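Local coordinates for protein fusarinine C esterase sidJ (Aspergillus fumigatus, PDB 6GUP) that hydrolyses the ester bonds of the fungal siderophore fusarinine C, yielding fusarinine and iron(III), as a homodimeric alpha/beta-hydrolase, at residues R233-S236 against L237-P240; L256-E259 against Q260-K263. All blocks are in the same frame, centred on the assembly; numbering follows the deposited sequence.

Contact 1: residues R233-S236 against L237-P240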
ATOM      1  N   ARG A 233     -19.403   1.669   3.763  1.00 56.61           N
ATOM      2  CA  ARG A 233     -18.715   2.870   3.305  1.00 57.94           C
ATOM      3  C   ARG A 233     -19.503   3.610   2.236  1.00 59.33           C
ATOM      4  O   ARG A 233     -19.586   4.835   2.268  1.00 60.77           O
ATOM      5  CB  ARG A 233     -17.316   2.563   2.784  1.00 57.42           C
ATOM      6  CG  ARG A 233     -16.499   3.830   2.715  1.00 61.76           C
ATOM      7  CD  ARG A 233     -15.136   3.717   2.061  1.00 65.20           C
ATOM      8  NE  ARG A 233     -14.766   5.015   1.492  1.00 68.64           N
ATOM      9  CZ  ARG A 233     -14.588   6.145   2.189  1.00 71.62           C
ATOM     10  NH1 ARG A 233     -14.720   6.183   3.517  1.00 75.51           N
ATOM     11  NH2 ARG A 233     -14.268   7.265   1.545  1.00 71.28           N
ATOM     12  N   PHE A 234     -20.067   2.866   1.289  1.00 58.56           N
ATOM     13  CA  PHE A 234     -20.890   3.457   0.240  1.00 57.55           C
ATOM     14  C   PHE A 234     -22.123   4.178   0.807  1.00 58.42           C
ATOM     15  O   PHE A 234     -22.477   5.258   0.327  1.00 59.41           O
ATOM     16  CB  PHE A 234     -21.308   2.390  -0.777  1.00 55.30           C
ATOM     17  CG  PHE A 234     -22.286   2.883  -1.801  1.00 53.96           C
ATOM     18  CD1 PHE A 234     -21.852   3.368  -3.030  1.00 53.41           C
ATOM     19  CD2 PHE A 234     -23.646   2.876  -1.527  1.00 54.38           C
ATOM     20  CE1 PHE A 234     -22.762   3.831  -3.969  1.00 52.69           C
ATOM     21  CE2 PHE A 234     -24.554   3.340  -2.456  1.00 54.90           C
ATOM     22  CZ  PHE A 234     -24.117   3.813  -3.681  1.00 54.69           C
ATOM     23  N   LEU A 235     -22.771   3.580   1.809  1.00 56.39           N
ATOM     24  CA  LEU A 235     -23.947   4.192   2.457  1.00 55.84           C
ATOM     25  C   LEU A 235     -23.653   5.542   3.092  1.00 57.03           C
ATOM     26  O   LEU A 235     -24.495   6.440   3.063  1.00 58.87           O
ATOM     27  CB  LEU A 235     -24.556   3.270   3.523  1.00 52.41           C
ATOM     28  CG  LEU A 235     -25.505   2.170   3.052  1.00 52.86           C
ATOM     29  CD1 LEU A 235     -26.118   1.485   4.261  1.00 51.98           C
ATOM     30  CD2 LEU A 235     -26.598   2.702   2.134  1.00 55.16           C
ATOM     31  N   SER A 236     -22.465   5.666   3.677  1.00 56.22           N
ATOM     32  CA  SER A 236     -21.983   6.938   4.215  1.00 55.72           C
ATOM     33  C   SER A 236     -21.988   8.047   3.157  1.00 56.04           C
ATOM     34  O   SER A 236     -22.369   9.185   3.444  1.00 58.39           O
ATOM     35  CB  SER A 236     -20.566   6.771   4.771  1.00 53.36           C
ATOM     36  OG  SER A 236     -20.169   7.907   5.513  1.00 56.68           O
ATOM     37  N   LEU A 237     -21.581   7.697   1.937  1.00 53.73           N
ATOM     38  CA  LEU A 237     -21.451   8.662   0.844  1.00 51.79           C
ATOM     39  C   LEU A 237     -22.777   9.061   0.178  1.00 54.13           C
ATOM     40  O   LEU A 237     -22.860  10.153  -0.387  1.00 54.24           O
ATOM     41  CB  LEU A 237     -20.457   8.139  -0.211  1.00 51.72           C
ATOM     42  CG  LEU A 237     -19.091   7.648   0.307  1.00 51.05           C
ATOM     43  CD1 LEU A 237     -18.117   7.374  -0.831  1.00 51.28           C
ATOM     44  CD2 LEU A 237     -18.475   8.610   1.317  1.00 50.88           C
ATOM     45  N   THR A 238     -23.802   8.203   0.248  1.00 59.25           N
ATOM     46  CA  THR A 238     -25.081   8.445  -0.452  1.00 69.05           C
ATOM     47  C   THR A 238     -26.314   8.725   0.413  1.00 77.10           C
ATOM     48  O   THR A 238     -27.264   9.338  -0.079  1.00 78.69           O
ATOM     49  CB  THR A 238     -25.436   7.268  -1.375  1.00 73.60           C
ATOM     50  OG1 THR A 238     -25.627   6.078  -0.600  1.00 72.26           O
ATOM     51  CG2 THR A 238     -24.335   7.045  -2.374  1.00 77.48           C
ATOM     52  N   SER A 239     -26.319   8.272   1.669  1.00 83.73           N
ATOM     53  CA  SER A 239     -27.464   8.507   2.563  1.00 85.68           C
ATOM     54  C   SER A 239     -27.623  10.000   2.847  1.00 87.66           C
ATOM     55  O   SER A 239     -26.654  10.751   2.714  1.00 85.20           O
ATOM     56  CB  SER A 239     -27.319   7.727   3.877  1.00 84.00           C
ATOM     57  OG  SER A 239     -27.581   6.349   3.676  1.00 84.14           O
ATOM     58  N   PRO A 240     -28.841  10.434   3.229  1.00 91.28           N
ATOM     59  CA  PRO A 240     -29.016  11.868   3.420  1.00 90.43           C
ATOM     60  C   PRO A 240     -28.195  12.367   4.597  1.00 87.44           C
ATOM     61  O   PRO A 240     -28.320  11.842   5.708  1.00 85.44           O
ATOM     62  CB  PRO A 240     -30.524  12.027   3.700  1.00 91.44           C
ATOM     63  CG  PRO A 240     -31.132  10.677   3.527  1.00 88.85           C
ATOM     64  CD  PRO A 240     -30.027   9.682   3.673  1.00 92.00           C
TER
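F234 and T238, one helical turn apart, make the main side-chain contact at the C-terminal end of helix 231-238. The methyl CG2 of T238 lies over one face of the F234 ring, 3.9 Å from the ring centroid and 27° off the normal; this is a CH-pi contact, displaced toward the rim on the CZ side. In F234 the ring carbon CG stands anti to the backbone N (chi1 173°), which sets CG beside the residue's carbonyl carbon, on the side where T238 follows one turn later. L237 packs its branch carbon CG against the backbone carbonyl of R233, 3.5 Å from R233 O.

The polar contacts show the helix running out. F234 O receives three weak bonds: from L237 N, from T238 N at 3.2 Å, and from T238 OG1 at 3.4 Å. L235 O is gripped more firmly. S239 N donates to L235 O at 2.9 Å with an N-H...O angle of 159°, the straightest of the N-H bonds here, while S239 OG adds a weak bond to L235 O at 3.1 Å and T238 N another. S239 is the first residue to leave helical geometry, yet its amide still completes a helical bond and its hydroxyl adds to the same oxygen.

R233 turns its polar end elsewhere, its NH1 forming a salt bridge with D249, and S236 OG makes a weak hydrogen bond with S247 OG. On its F234 side the short helix packs against helix 185-205, where the ring meets L195, T196 and A199 and T238 touches F192.

Contact 2: residues L256-E259 against Q260-K263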
ATOM      1  N   LEU A 256     -23.271  22.256   4.741  1.00 42.71           N
ATOM      2  CA  LEU A 256     -23.115  22.061   6.185  1.00 43.21           C
ATOM      3  C   LEU A 256     -23.349  23.383   6.905  1.00 43.61           C
ATOM      4  O   LEU A 256     -22.944  24.438   6.418  1.00 43.90           O
ATOM      5  CB  LEU A 256     -21.718  21.533   6.535  1.00 42.03           C
ATOM      6  CG  LEU A 256     -21.294  20.175   5.969  1.00 41.39           C
ATOM      7  CD1 LEU A 256     -19.912  19.815   6.493  1.00 40.63           C
ATOM      8  CD2 LEU A 256     -22.292  19.075   6.302  1.00 41.68           C
ATOM      9  N   SER A 257     -24.001  23.315   8.063  1.00 43.83           N
ATOM     10  CA  SER A 257     -24.311  24.507   8.854  1.00 44.47           C
ATOM     11  C   SER A 257     -23.070  25.049   9.557  1.00 44.16           C
ATOM     12  O   SER A 257     -22.055  24.358   9.676  1.00 40.13           O
ATOM     13  CB  SER A 257     -25.387  24.190   9.895  1.00 44.68           C
ATOM     14  OG  SER A 257     -24.904  23.284  10.873  1.00 43.74           O
ATOM     15  N   ASP A 258     -23.175  26.289  10.030  1.00 45.53           N
ATOM     16  CA  ASP A 258     -22.116  26.915  10.831  1.00 47.59           C
ATOM     17  C   ASP A 258     -21.894  26.199  12.166  1.00 48.41           C
ATOM     18  O   ASP A 258     -20.776  26.202  12.687  1.00 47.81           O
ATOM     19  CB  ASP A 258     -22.417  28.402  11.076  1.00 49.66           C
ATOM     20  CG  ASP A 258     -22.238  29.255   9.828  1.00 51.89           C
ATOM     21  OD1 ASP A 258     -21.245  29.063   9.093  1.00 53.95           O
ATOM     22  OD2 ASP A 258     -23.087  30.137   9.587  1.00 52.32           O
ATOM     23  N   GLU A 259     -22.951  25.593  12.713  1.00 50.18           N
ATOM     24  CA  GLU A 259     -22.828  24.736  13.898  1.00 52.68           C
ATOM     25  C   GLU A 259     -21.920  23.537  13.609  1.00 46.52           C
ATOM     26  O   GLU A 259     -21.042  23.217  14.408  1.00 44.32           O
ATOM     27  CB  GLU A 259     -24.198  24.238  14.382  1.00 60.74           C
ATOM     28  CG  GLU A 259     -24.216  23.846  15.856  1.00 70.48           C
ATOM     29  CD  GLU A 259     -25.125  22.667  16.156  1.00 76.80           C
ATOM     30  OE1 GLU A 259     -26.303  22.696  15.743  1.00 81.10           O
ATOM     31  OE2 GLU A 259     -24.660  21.713  16.816  1.00 77.77           O
ATOM     32  N   GLN A 260     -22.138  22.892  12.463  1.00 42.82           N
ATOM     33  CA  GLN A 260     -21.346  21.723  12.050  1.00 41.92           C
ATOM     34  C   GLN A 260     -19.889  22.064  11.726  1.00 38.53           C
ATOM     35  O   GLN A 260     -18.986  21.302  12.083  1.00 37.26           O
ATOM     36  CB  GLN A 260     -22.004  21.020  10.859  1.00 45.84           C
ATOM     37  CG  GLN A 260     -23.264  20.255  11.249  1.00 50.53           C
ATOM     38  CD  GLN A 260     -24.239  20.034  10.104  1.00 54.00           C
ATOM     39  OE1 GLN A 260     -24.097  20.596   9.017  1.00 52.29           O
ATOM     40  NE2 GLN A 260     -25.246  19.211  10.350  1.00 56.84           N
ATOM     41  N   LEU A 261     -19.664  23.197  11.060  1.00 36.13           N
ATOM     42  CA  LEU A 261     -18.302  23.687  10.798  1.00 35.97           C
ATOM     43  C   LEU A 261     -17.564  24.059  12.089  1.00 36.36           C
ATOM     44  O   LEU A 261     -16.341  23.933  12.157  1.00 36.94           O
ATOM     45  CB  LEU A 261     -18.321  24.887   9.844  1.00 36.11           C
ATOM     46  CG  LEU A 261     -18.833  24.638   8.422  1.00 36.38           C
ATOM     47  CD1 LEU A 261     -18.965  25.955   7.673  1.00 34.50           C
ATOM     48  CD2 LEU A 261     -17.929  23.681   7.660  1.00 38.38           C
ATOM     49  N   GLY A 262     -18.308  24.511  13.100  1.00 37.82           N
ATOM     50  CA  GLY A 262     -17.764  24.751  14.439  1.00 39.75           C
ATOM     51  C   GLY A 262     -17.229  23.505  15.134  1.00 40.92           C
ATOM     52  O   GLY A 262     -16.308  23.595  15.947  1.00 40.54           O
ATOM     53  N   LYS A 263     -17.811  22.349  14.813  1.00 41.60           N
ATOM     54  CA  LYS A 263     -17.364  21.057  15.350  1.00 41.37           C
ATOM     55  C   LYS A 263     -16.087  20.516  14.701  1.00 39.04           C
ATOM     56  O   LYS A 263     -15.453  19.624  15.266  1.00 38.66           O
ATOM     57  CB  LYS A 263     -18.471  20.001  15.218  1.00 43.82           C
ATOM     58  CG  LYS A 263     -19.794  20.409  15.845  1.00 50.07           C
ATOM     59  CD  LYS A 263     -20.598  19.220  16.340  1.00 58.17           C
ATOM     60  CE  LYS A 263     -21.975  19.656  16.815  1.00 65.40           C
ATOM     61  NZ  LYS A 263     -22.547  18.723  17.823  1.00 69.53           N
TER
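A capping box formed by S257 and Q260 starts helix 258-262, and two reciprocal bonds define it. S257, at the N-cap, accepts through S257 OG from Q260 N at 3.2 Å with an N-H...O angle of 158°. In return, Q260 OE1 accepts from S257 N at 2.9 Å, in a bond about as straight. The serine hydroxyl sits between its own backbone N and carbonyl carbon (chi1 67°), which directs OG at the first turn of the helix. The glutamine chain leaves with CG beside its own N and runs extended beyond it, bringing the amide back across the N-cap residue. S257 N approaches OE1 from above the amide plane, 37° out of it, rather than along a lone pair.

Q260 OE1 also packs on L256, 3.3 Å from L256 CA and close to CB and CD2, with the two side chains roughly perpendicular. The other end of the amide is also engaged: Q260 NE2 makes a weak hydrogen bond to S242 O, which would help fix the rotation of the group. Helical bonding then takes over, with L261 N reaching S257 O at 3.0 Å and G262 N reaching D258 O.

On the solvent-exposed side E259 and K263 run alongside each other in the same direction. The salt bridge is long, 3.8 Å between E259 OE2 and K263 NZ, and the bond from K263 N to E259 O is weak. L261 faces helix 295-307, touching R301, W302 and A305, while L256 O accepts from R301 NH2. Reciprocal bonding between the N-cap and N3 residues is what defines the capping box, a common way for a helix to begin, here with glutamine supplying the side-chain acceptor at N3.

How the contacts relate
Contact 1 precedes contact 2 along the chain, and the two lie on successive helices: the first at the C-terminal end of helix 231-238, the second at the start of helix 258-262. Their centres are 19 Å apart and their nearest atoms about 9 Å, without touching. The loop joining them serves both contacts, for D249 pairs with R233 of contact 1 whereas P246 and D250 pack on L256 of contact 2. One contact ends a helix packed on helix 185-205, and the other begins one packed on helix 295-307. Both helices thus belong to the long excursion between strands 159-163 and 278-283, parallel neighbours in the alpha/beta-hydrolase sheet, and lie outside the sheet itself.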